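Local coordinates for hypothetical protein TM0894 (Thermotoga maritima, PDB 1ZTC) that is probably a metal-dependent hydrolase of the metallo-beta-lactamase superfamily, perhaps an endoribonuclease, and holds two nickel ions in its crystal, at residues H101-Y104 and K105-N108; I175-N178 and R179-Y183; Y182-I186 and K187-S191. One frame throughout, in Å; residues are numbered along the deposited sequence.

Contact 1: residues H101-Y104 and K105-N108. With PO4 (phosphate ion), chain G.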
ATOM      1  N   HIS A 101     -20.395  -2.094  21.963  1.00 42.43           N
ATOM      2  CA  HIS A 101     -21.261  -1.120  22.612  1.00 43.71           C
ATOM      3  C   HIS A 101     -22.648  -1.137  21.994  1.00 43.82           C
ATOM      4  O   HIS A 101     -22.801  -1.144  20.764  1.00 43.35           O
ATOM      5  CB  HIS A 101     -20.673   0.305  22.554  1.00 45.67           C
ATOM      6  CG  HIS A 101     -21.384   1.273  23.458  1.00 43.54           C
ATOM      7  ND1 HIS A 101     -22.625   1.789  23.162  1.00 48.59           N
ATOM      8  CD2 HIS A 101     -21.060   1.753  24.685  1.00 44.31           C
ATOM      9  CE1 HIS A 101     -23.024   2.570  24.155  1.00 49.73           C
ATOM     10  NE2 HIS A 101     -22.088   2.569  25.087  1.00 46.68           N
ATOM     11  N   GLU A 102     -23.662  -1.113  22.856  1.00 43.47           N
ATOM     12  CA  GLU A 102     -25.059  -1.271  22.451  1.00 45.46           C
ATOM     13  C   GLU A 102     -25.546  -0.285  21.384  1.00 46.45           C
ATOM     14  O   GLU A 102     -26.415  -0.616  20.572  1.00 42.62           O
ATOM     15  CB  GLU A 102     -25.977  -1.192  23.691  1.00 46.31           C
ATOM     16  CG  GLU A 102     -25.835   0.102  24.509  1.00 46.05           C
ATOM     17  CD  GLU A 102     -26.785   0.194  25.678  1.00 51.90           C
ATOM     18  OE1 GLU A 102     -27.565  -0.756  25.925  1.00 52.15           O
ATOM     19  OE2 GLU A 102     -26.740   1.237  26.360  1.00 59.65           O
ATOM     20  N   VAL A 103     -24.953   0.904  21.334  1.00 47.27           N
ATOM     21  CA  VAL A 103     -25.448   1.952  20.459  1.00 48.93           C
ATOM     22  C   VAL A 103     -25.100   1.691  18.971  1.00 47.67           C
ATOM     23  O   VAL A 103     -25.591   2.383  18.095  1.00 48.10           O
ATOM     24  CB  VAL A 103     -25.012   3.354  21.022  1.00 50.17           C
ATOM     25  CG1 VAL A 103     -23.599   3.652  20.721  1.00 52.41           C
ATOM     26  CG2 VAL A 103     -25.880   4.460  20.522  1.00 58.19           C
ATOM     27  N   TYR A 104     -24.332   0.639  18.689  1.00 48.15           N
ATOM     28  CA  TYR A 104     -24.084   0.225  17.305  1.00 49.59           C
ATOM     29  C   TYR A 104     -25.389  -0.156  16.619  1.00 50.79           C
ATOM     30  O   TYR A 104     -25.554   0.069  15.425  1.00 51.99           O
ATOM     31  CB  TYR A 104     -23.053  -0.915  17.219  1.00 49.43           C
ATOM     32  CG  TYR A 104     -23.605  -2.313  17.070  1.00 46.08           C
ATOM     33  CD1 TYR A 104     -23.969  -3.060  18.178  1.00 49.06           C
ATOM     34  CD2 TYR A 104     -23.770  -2.883  15.810  1.00 49.47           C
ATOM     35  CE1 TYR A 104     -24.492  -4.344  18.040  1.00 52.94           C
ATOM     36  CE2 TYR A 104     -24.286  -4.177  15.662  1.00 51.96           C
ATOM     37  CZ  TYR A 104     -24.640  -4.904  16.774  1.00 51.99           C
ATOM     38  OH  TYR A 104     -25.154  -6.184  16.630  1.00 55.52           O
ATOM     39  N   LYS A 105     -26.315  -0.725  17.384  1.00 51.14           N
ATOM     40  CA  LYS A 105     -27.628  -1.098  16.849  1.00 53.59           C
ATOM     41  C   LYS A 105     -28.464   0.082  16.337  1.00 53.52           C
ATOM     42  O   LYS A 105     -29.428  -0.128  15.610  1.00 54.43           O
ATOM     43  CB  LYS A 105     -28.421  -1.867  17.901  1.00 52.17           C
ATOM     44  CG  LYS A 105     -27.913  -3.275  18.084  1.00 56.65           C
ATOM     45  CD  LYS A 105     -28.800  -4.099  19.005  1.00 61.17           C
ATOM     46  CE  LYS A 105     -28.911  -5.555  18.507  1.00 72.89           C
ATOM     47  NZ  LYS A 105     -27.599  -6.300  18.495  1.00 75.13           N
ATOM     48  N   THR A 106     -28.098   1.314  16.690  1.00 53.75           N
ATOM     49  CA  THR A 106     -28.819   2.500  16.232  1.00 52.82           C
ATOM     50  C   THR A 106     -28.318   3.033  14.898  1.00 53.08           C
ATOM     51  O   THR A 106     -28.885   3.989  14.383  1.00 52.60           O
ATOM     52  CB  THR A 106     -28.771   3.655  17.266  1.00 52.47           C
ATOM     53  OG1 THR A 106     -27.467   4.261  17.326  1.00 52.16           O
ATOM     54  CG2 THR A 106     -29.160   3.159  18.653  1.00 54.22           C
ATOM     55  N   LYS A 107     -27.248   2.448  14.357  1.00 53.12           N
ATOM     56  CA  LYS A 107     -26.729   2.834  13.053  1.00 55.40           C
ATOM     57  C   LYS A 107     -27.329   1.987  11.935  1.00 53.52           C
ATOM     58  O   LYS A 107     -27.528   0.793  12.081  1.00 53.18           O
ATOM     59  CB  LYS A 107     -25.205   2.693  12.994  1.00 53.95           C
ATOM     60  CG  LYS A 107     -24.471   3.750  13.711  1.00 63.43           C
ATOM     61  CD  LYS A 107     -23.047   3.931  13.150  1.00 64.75           C
ATOM     62  CE  LYS A 107     -22.104   4.286  14.281  1.00 69.05           C
ATOM     63  NZ  LYS A 107     -20.843   4.940  13.860  1.00 62.04           N
ATOM     64  N   ASN A 108     -27.622   2.642  10.828  1.00 54.01           N
ATOM     65  CA  ASN A 108     -28.120   1.995   9.638  1.00 53.89           C
ATOM     66  C   ASN A 108     -26.926   1.725   8.727  1.00 53.03           C
ATOM     67  O   ASN A 108     -26.504   2.600   7.971  1.00 52.99           O
ATOM     68  CB  ASN A 108     -29.130   2.946   9.001  1.00 52.13           C
ATOM     69  CG  ASN A 108     -29.773   2.385   7.760  1.00 48.44           C
ATOM     70  OD1 ASN A 108     -29.400   1.329   7.272  1.00 46.25           O
ATOM     71  ND2 ASN A 108     -30.731   3.098   7.246  1.00 42.56           N
TER
HETATM   72  P   PO4 G 303     -21.188   8.387  14.314  1.00 46.33           P
HETATM   73  O1  PO4 G 303     -22.521   9.070  14.371  1.00 62.81           O
HETATM   74  O2  PO4 G 303     -20.949   7.844  12.945  1.00 59.22           O
HETATM   75  O3  PO4 G 303     -21.198   7.167  15.195  1.00 40.86           O
HETATM   76  O4  PO4 G 303     -20.135   9.370  14.754  1.00 54.91           O
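Lys105 lays the start of its side chain over one face of the Tyr104 ring, with Lys105 CG 4.0 Å from the ring centroid, a CH-pi contact. The methylene is 26° off the ring normal and displaced toward the rim on the CE1 side. Beyond it the chain bends at chi3 and chi4, so the ammonium comes round to the phenol, where Lys105 NZ donates to Tyr104 OH over 3.1 Å. One lysine thus meets the ring twice, carbon over the face and nitrogen at the hydroxyl, while Leu132 of strand 130-133 touches both side chains.

Underneath runs a short 3-10 stretch in the loop that follows strand 97-101. Its backbone bonds step three residues back: Lys105 N to Glu102 O at 3.2 Å, then Lys107 N to Tyr104 O at 3.1 Å. Between these two, Thr106 grips Val103 O twice. Its amide comes from above the carbonyl plane, and its hydroxyl, with Thr106 OG1 2.8 Å from Val103 O, lies in that plane. A chi1 of 72° sets this hydroxyl between Thr106's own backbone N and carbonyl carbon and turns it back along the chain. The same OG1 also bonds to Arg154, and Val103 CG2 rests against it at 3.6 Å. At the start of the turn His101 ND1 accepts from Val103 N, which is tilted 17° from the imidazole plane. Glu102 points its carboxylate elsewhere, into a salt bridge with Lys134.

Lys107 reaches away from the turn to a phosphate, where its NZ lies 2.6 Å from phosphate O3, with a weak bond to O2 of the same phosphate. Glu155 forms a salt bridge with the same ammonium, and Arg154 N and Lys187 of the second subunit also hold the anion. A nickel ion lies about 8 Å from the Lys107 side chain.

Contact 2: residues I175-N178 and R179-Y183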
ATOM      1  N   ILE A 175      -9.754   6.738  18.774  1.00 42.57           N
ATOM      2  CA  ILE A 175      -9.671   8.070  19.343  1.00 44.24           C
ATOM      3  C   ILE A 175      -8.227   8.616  19.235  1.00 43.85           C
ATOM      4  O   ILE A 175      -8.036   9.819  19.241  1.00 42.82           O
ATOM      5  CB  ILE A 175     -10.162   8.112  20.808  1.00 45.10           C
ATOM      6  CG1 ILE A 175      -9.305   7.199  21.679  1.00 46.71           C
ATOM      7  CG2 ILE A 175     -11.646   7.736  20.869  1.00 47.73           C
ATOM      8  CD1 ILE A 175      -9.628   7.279  23.153  1.00 48.06           C
ATOM      9  N   THR A 176      -7.230   7.723  19.205  1.00 44.22           N
ATOM     10  CA  THR A 176      -5.837   8.078  18.939  1.00 44.67           C
ATOM     11  C   THR A 176      -5.286   7.006  17.978  1.00 43.37           C
ATOM     12  O   THR A 176      -4.784   5.975  18.399  1.00 42.97           O
ATOM     13  CB  THR A 176      -4.955   8.059  20.202  1.00 45.95           C
ATOM     14  OG1 THR A 176      -5.141   6.812  20.883  1.00 47.71           O
ATOM     15  CG2 THR A 176      -5.255   9.216  21.124  1.00 48.21           C
ATOM     16  N   PRO A 177      -5.434   7.230  16.683  1.00 44.44           N
ATOM     17  CA  PRO A 177      -5.119   6.153  15.726  1.00 45.48           C
ATOM     18  C   PRO A 177      -3.646   5.763  15.652  1.00 45.90           C
ATOM     19  O   PRO A 177      -3.326   4.600  15.353  1.00 44.53           O
ATOM     20  CB  PRO A 177      -5.649   6.693  14.392  1.00 43.92           C
ATOM     21  CG  PRO A 177      -5.860   8.097  14.580  1.00 50.81           C
ATOM     22  CD  PRO A 177      -6.051   8.393  16.039  1.00 46.45           C
ATOM     23  N   ASN A 178      -2.767   6.717  15.963  1.00 45.64           N
ATOM     24  CA  ASN A 178      -1.355   6.504  15.861  1.00 46.53           C
ATOM     25  C   ASN A 178      -0.584   7.410  16.816  1.00 45.84           C
ATOM     26  O   ASN A 178      -1.165   8.197  17.539  1.00 45.43           O
ATOM     27  CB  ASN A 178      -0.897   6.697  14.407  1.00 47.71           C
ATOM     28  CG  ASN A 178      -1.279   8.053  13.851  1.00 49.99           C
ATOM     29  OD1 ASN A 178      -1.226   9.053  14.547  1.00 47.65           O
ATOM     30  ND2 ASN A 178      -1.694   8.080  12.598  1.00 48.52           N
ATOM     31  N   ARG A 179       0.725   7.258  16.829  1.00 45.93           N
ATOM     32  CA  ARG A 179       1.594   8.019  17.741  1.00 48.28           C
ATOM     33  C   ARG A 179       1.483   9.520  17.557  1.00 46.38           C
ATOM     34  O   ARG A 179       1.461  10.281  18.528  1.00 45.00           O
ATOM     35  CB  ARG A 179       3.054   7.603  17.523  1.00 48.78           C
ATOM     36  CG  ARG A 179       3.319   6.141  17.902  1.00 52.91           C
ATOM     37  CD  ARG A 179       4.656   5.623  17.336  1.00 51.30           C
ATOM     38  NE  ARG A 179       4.952   4.317  17.918  1.00 50.73           N
ATOM     39  CZ  ARG A 179       6.174   3.791  17.978  1.00 62.65           C
ATOM     40  NH1 ARG A 179       7.202   4.447  17.469  1.00 62.44           N
ATOM     41  NH2 ARG A 179       6.378   2.604  18.553  1.00 59.39           N
ATOM     42  N   LEU A 180       1.412   9.964  16.315  1.00 46.26           N
ATOM     43  CA  LEU A 180       1.280  11.410  16.066  1.00 48.58           C
ATOM     44  C   LEU A 180       0.018  11.980  16.705  1.00 46.23           C
ATOM     45  O   LEU A 180       0.035  13.092  17.241  1.00 44.54           O
ATOM     46  CB  LEU A 180       1.292  11.759  14.565  1.00 49.89           C
ATOM     47  CG  LEU A 180       2.584  11.521  13.766  1.00 67.10           C
ATOM     48  CD1 LEU A 180       2.543  12.309  12.429  1.00 74.86           C
ATOM     49  CD2 LEU A 180       3.893  11.866  14.559  1.00 70.01           C
ATOM     50  N   SER A 181      -1.083  11.244  16.668  1.00 46.41           N
ATOM     51  CA  SER A 181      -2.314  11.786  17.263  1.00 47.66           C
ATOM     52  C   SER A 181      -2.159  11.887  18.759  1.00 46.65           C
ATOM     53  O   SER A 181      -2.656  12.816  19.396  1.00 46.39           O
ATOM     54  CB  SER A 181      -3.539  10.949  16.906  1.00 51.41           C
ATOM     55  OG  SER A 181      -3.354   9.622  17.303  1.00 59.64           O
ATOM     56  N   TYR A 182      -1.446  10.933  19.344  1.00 47.23           N
ATOM     57  CA  TYR A 182      -1.157  10.991  20.759  1.00 46.77           C
ATOM     58  C   TYR A 182      -0.253  12.174  21.093  1.00 46.08           C
ATOM     59  O   TYR A 182      -0.463  12.875  22.069  1.00 46.59           O
ATOM     60  CB  TYR A 182      -0.535   9.668  21.226  1.00 47.68           C
ATOM     61  CG  TYR A 182       0.044   9.712  22.629  1.00 46.90           C
ATOM     62  CD1 TYR A 182      -0.782   9.813  23.737  1.00 51.87           C
ATOM     63  CD2 TYR A 182       1.420   9.648  22.838  1.00 47.76           C
ATOM     64  CE1 TYR A 182      -0.275   9.860  25.003  1.00 49.57           C
ATOM     65  CE2 TYR A 182       1.948   9.671  24.117  1.00 50.00           C
ATOM     66  CZ  TYR A 182       1.092   9.783  25.200  1.00 50.74           C
ATOM     67  OH  TYR A 182       1.605   9.815  26.467  1.00 52.43           O
ATOM     68  N   TYR A 183       0.792  12.376  20.303  1.00 46.36           N
ATOM     69  CA  TYR A 183       1.663  13.530  20.521  1.00 47.86           C
ATOM     70  C   TYR A 183       0.892  14.850  20.391  1.00 46.66           C
ATOM     71  O   TYR A 183       1.190  15.802  21.082  1.00 44.59           O
ATOM     72  CB  TYR A 183       2.855  13.560  19.547  1.00 49.79           C
ATOM     73  CG  TYR A 183       3.782  12.355  19.586  1.00 52.51           C
ATOM     74  CD1 TYR A 183       4.084  11.700  20.780  1.00 54.73           C
ATOM     75  CD2 TYR A 183       4.388  11.893  18.414  1.00 61.59           C
ATOM     76  CE1 TYR A 183       4.953  10.606  20.794  1.00 56.03           C
ATOM     77  CE2 TYR A 183       5.251  10.800  18.422  1.00 58.37           C
ATOM     78  CZ  TYR A 183       5.524  10.170  19.610  1.00 56.59           C
ATOM     79  OH  TYR A 183       6.370   9.095  19.596  1.00 66.75           O
TER
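Thr176 meets the helix through its CB, 3.7 Å from Ser181 OG, while its own hydroxyl makes a weak bond to Thr172. Next comes Pro177, whose ring edge presses on the same serine: Pro177 CD lies 3.2 Å from Ser181 OG. The serine hydroxyl is therefore flanked by carbon where the loop turns into the helix.

Asn178 is the N-cap of helix 179-187. Its chi1 of 56° puts CG between the backbone N and the carbonyl carbon, folding the amide over the first turn, and Asn178 OD1 accepts from Ser181 N at 3.1 Å. That donor approaches nearly along the C=O axis, at 171°. The backbone carbonyl of Asn178 takes two bonds of its own. Ser181 OG donates to Asn178 O over 2.6 Å, the hydroxyl being brought back by a chi1 of 57°. Tyr182 N closes the first regular helical bond to Asn178 O at 3.3 Å, lying in the carbonyl plane. Ser181 thus binds both oxygens of the cap, its amide taking the side-chain oxygen and its hydroxyl the main-chain one.

Another first-turn amide, Arg179 N, bonds to Asp212, a carboxylate that probably suits the positive end of the helix dipole. Asp174, the residue before Ile175 in the same loop, is a nickel ligand, and Pro177 bonds through its backbone to His211, also a nickel ligand. The loop leads from strand 169-171 into helix 179-187; Thr176 packs on Val194 and Tyr182 on Leu198 of helix 192-201, and Arg179 reaches the carbonyls of Ala213 and Pro214 beyond strand 206-208.

Contact 3: residues Y182-I186 and K187-S191. With PO4 (phosphate ion), chain U.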
ATOM      1  N   TYR A 182      -1.446  10.933  19.344  1.00 47.23           N
ATOM      2  CA  TYR A 182      -1.157  10.991  20.759  1.00 46.77           C
ATOM      3  C   TYR A 182      -0.253  12.174  21.093  1.00 46.08           C
ATOM      4  O   TYR A 182      -0.463  12.875  22.069  1.00 46.59           O
ATOM      5  CB  TYR A 182      -0.535   9.668  21.226  1.00 47.68           C
ATOM      6  CG  TYR A 182       0.044   9.712  22.629  1.00 46.90           C
ATOM      7  CD1 TYR A 182      -0.782   9.813  23.737  1.00 51.87           C
ATOM      8  CD2 TYR A 182       1.420   9.648  22.838  1.00 47.76           C
ATOM      9  CE1 TYR A 182      -0.275   9.860  25.003  1.00 49.57           C
ATOM     10  CE2 TYR A 182       1.948   9.671  24.117  1.00 50.00           C
ATOM     11  CZ  TYR A 182       1.092   9.783  25.200  1.00 50.74           C
ATOM     12  OH  TYR A 182       1.605   9.815  26.467  1.00 52.43           O
ATOM     13  N   TYR A 183       0.792  12.376  20.303  1.00 46.36           N
ATOM     14  CA  TYR A 183       1.663  13.530  20.521  1.00 47.86           C
ATOM     15  C   TYR A 183       0.892  14.850  20.391  1.00 46.66           C
ATOM     16  O   TYR A 183       1.190  15.802  21.082  1.00 44.59           O
ATOM     17  CB  TYR A 183       2.855  13.560  19.547  1.00 49.79           C
ATOM     18  CG  TYR A 183       3.782  12.355  19.586  1.00 52.51           C
ATOM     19  CD1 TYR A 183       4.084  11.700  20.780  1.00 54.73           C
ATOM     20  CD2 TYR A 183       4.388  11.893  18.414  1.00 61.59           C
ATOM     21  CE1 TYR A 183       4.953  10.606  20.794  1.00 56.03           C
ATOM     22  CE2 TYR A 183       5.251  10.800  18.422  1.00 58.37           C
ATOM     23  CZ  TYR A 183       5.524  10.170  19.610  1.00 56.59           C
ATOM     24  OH  TYR A 183       6.370   9.095  19.596  1.00 66.75           O
ATOM     25  N   ASP A 184      -0.068  14.922  19.487  1.00 44.63           N
ATOM     26  CA  ASP A 184      -0.871  16.156  19.372  1.00 46.67           C
ATOM     27  C   ASP A 184      -1.593  16.484  20.671  1.00 46.38           C
ATOM     28  O   ASP A 184      -1.607  17.627  21.098  1.00 43.79           O
ATOM     29  CB  ASP A 184      -1.861  16.057  18.211  1.00 45.12           C
ATOM     30  CG  ASP A 184      -1.150  15.974  16.860  1.00 46.68           C
ATOM     31  OD1 ASP A 184       0.048  16.399  16.740  1.00 50.81           O
ATOM     32  OD2 ASP A 184      -1.795  15.489  15.930  1.00 56.11           O
ATOM     33  N   ILE A 185      -2.163  15.469  21.300  1.00 49.93           N
ATOM     34  CA  ILE A 185      -2.776  15.615  22.622  1.00 52.34           C
ATOM     35  C   ILE A 185      -1.786  16.117  23.675  1.00 55.09           C
ATOM     36  O   ILE A 185      -2.019  17.101  24.365  1.00 56.55           O
ATOM     37  CB  ILE A 185      -3.398  14.284  23.054  1.00 53.95           C
ATOM     38  CG1 ILE A 185      -4.638  13.950  22.222  0.50 53.19           C
ATOM     39  CG2 ILE A 185      -3.706  14.303  24.548  1.00 62.76           C
ATOM     40  CD1 ILE A 185      -5.883  14.610  22.686  0.50 59.31           C
ATOM     41  N   ILE A 186      -0.645  15.464  23.777  1.00 57.63           N
ATOM     42  CA  ILE A 186       0.400  15.917  24.691  1.00 56.52           C
ATOM     43  C   ILE A 186       0.836  17.352  24.454  1.00 55.56           C
ATOM     44  O   ILE A 186       1.129  18.067  25.415  1.00 56.11           O
ATOM     45  CB  ILE A 186       1.671  15.051  24.580  1.00 58.84           C
ATOM     46  CG1 ILE A 186       1.449  13.729  25.283  1.00 59.88           C
ATOM     47  CG2 ILE A 186       2.927  15.771  25.208  1.00 61.35           C
ATOM     48  CD1 ILE A 186       2.494  12.753  24.884  1.00 63.88           C
ATOM     49  N   LYS A 187       0.935  17.754  23.182  1.00 52.56           N
ATOM     50  CA  LYS A 187       1.339  19.112  22.847  1.00 50.86           C
ATOM     51  C   LYS A 187       0.216  20.159  23.078  1.00 49.64           C
ATOM     52  O   LYS A 187       0.458  21.349  22.980  1.00 49.82           O
ATOM     53  CB  LYS A 187       1.859  19.153  21.419  1.00 51.36           C
ATOM     54  CG  LYS A 187       3.088  18.287  21.235  1.00 52.49           C
ATOM     55  CD  LYS A 187       3.883  18.660  20.023  1.00 53.87           C
ATOM     56  CE  LYS A 187       3.796  17.678  18.887  1.00 58.47           C
ATOM     57  NZ  LYS A 187       5.168  17.496  18.258  1.00 63.46           N
ATOM     58  N   GLY A 188      -0.995  19.711  23.399  1.00 50.29           N
ATOM     59  CA  GLY A 188      -2.052  20.616  23.834  1.00 50.96           C
ATOM     60  C   GLY A 188      -3.042  21.084  22.764  1.00 51.04           C
ATOM     61  O   GLY A 188      -3.850  21.964  23.023  1.00 50.55           O
ATOM     62  N   TYR A 189      -2.999  20.510  21.571  1.00 47.46           N
ATOM     63  CA  TYR A 189      -3.892  20.976  20.531  1.00 45.96           C
ATOM     64  C   TYR A 189      -4.746  19.863  19.960  1.00 44.95           C
ATOM     65  O   TYR A 189      -5.411  20.053  18.958  1.00 44.12           O
ATOM     66  CB  TYR A 189      -3.114  21.766  19.458  1.00 46.68           C
ATOM     67  CG  TYR A 189      -1.941  21.036  18.818  1.00 44.27           C
ATOM     68  CD1 TYR A 189      -2.158  19.996  17.924  1.00 44.60           C
ATOM     69  CD2 TYR A 189      -0.623  21.431  19.069  1.00 47.94           C
ATOM     70  CE1 TYR A 189      -1.097  19.330  17.330  1.00 47.90           C
ATOM     71  CE2 TYR A 189       0.449  20.783  18.472  1.00 46.98           C
ATOM     72  CZ  TYR A 189       0.203  19.729  17.604  1.00 48.80           C
ATOM     73  OH  TYR A 189       1.237  19.069  16.997  1.00 54.59           O
ATOM     74  N   GLY A 190      -4.751  18.709  20.619  1.00 43.02           N
ATOM     75  CA  GLY A 190      -5.641  17.620  20.234  1.00 43.80           C
ATOM     76  C   GLY A 190      -6.966  17.715  20.963  1.00 43.18           C
ATOM     77  O   GLY A 190      -7.226  18.704  21.658  1.00 42.49           O
ATOM     78  N   SER A 191      -7.789  16.676  20.813  1.00 44.40           N
ATOM     79  CA  SER A 191      -9.085  16.540  21.491  1.00 43.81           C
ATOM     80  C   SER A 191      -8.993  16.754  22.990  1.00 42.73           C
ATOM     81  O   SER A 191      -8.249  16.062  23.677  1.00 42.98           O
ATOM     82  CB  SER A 191      -9.687  15.151  21.236  1.00 43.64           C
ATOM     83  OG  SER A 191     -10.872  14.953  22.022  1.00 43.36           O
TER
HETATM   84  P   PO4 U 304       7.307  20.120  16.160  1.00 49.14           P
HETATM   85  O1  PO4 U 304       5.929  19.561  16.415  1.00 55.40           O
HETATM   86  O2  PO4 U 304       8.245  18.998  15.809  1.00 66.64           O
HETATM   87  O3  PO4 U 304       7.725  20.768  17.447  1.00 57.65           O
HETATM   88  O4  PO4 U 304       7.320  21.102  15.015  1.00 42.73           O
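The end of helix 179-187 is closed by a Schellman motif, in which Tyr189 N reaches back to Asp184 O at 3.2 Å and Gly188 N to Ile185 O at 3.0 Å, with Gly188 at a positive phi of 96°. Lys187 N makes the preceding helical bond, to Tyr183 O at 2.9 Å.

The reversal carries Tyr189 back alongside Asp184. A chi1 of 55° sets the Tyr189 ring between its own backbone N and carbonyl carbon, and one face, near the rim, passes over Asp184 O. Its CE1 edge runs along the aspartate, with Tyr189 CE1 3.4 Å from Asp184 CG. The phenol then donates, Tyr189 OH lying 2.9 Å from Asp184 OD1. It meets that oxygen from above the carboxylate, 42° out of plane. Backbone and side chain of Asp184 therefore both bind Tyr189, fixing the ring against the helix end. On the same turn Lys187 folds its CG to 3.1 Å from Tyr183 O, then bends at chi3 and chi4 to place NZ 2.9 Å from O1 of a phosphate.

Ser191 caps the following helix at Val194 N, and it exchanges hydrogen bonds with the second subunit, its hydroxyl bonding Tyr189 O of that chain and its partner serine returning the bond. Tyr189 packs on His152 of the second subunit, a nickel ligand there. Because Arg154 N of that subunit also binds the phosphate, the anion bridges the two chains, and its charge probably offsets that of Lys187 where the two subunits meet.

In the fold
Along the chain contact 1 comes first, then contact 2, and contact 3 begins where contact 2 ends. Contacts 2 and 3 share Tyr182 and Tyr183 and lie at the start and finish of helix 179-187, their centres about 8 Å apart. Contact 1 stands about 25 Å from contact 2 and 29 Å from contact 3, centre to centre. It follows strand 97-101 of the six-stranded sheet, whereas the other two follow strand 169-171 of the second sheet, the two sheets of a metallo-beta-lactamase fold. Between two neighbouring subunits, though, 101-108 of one and 182-191 of the other meet at a shared phosphate, consistent with an active-site rim built from both chains.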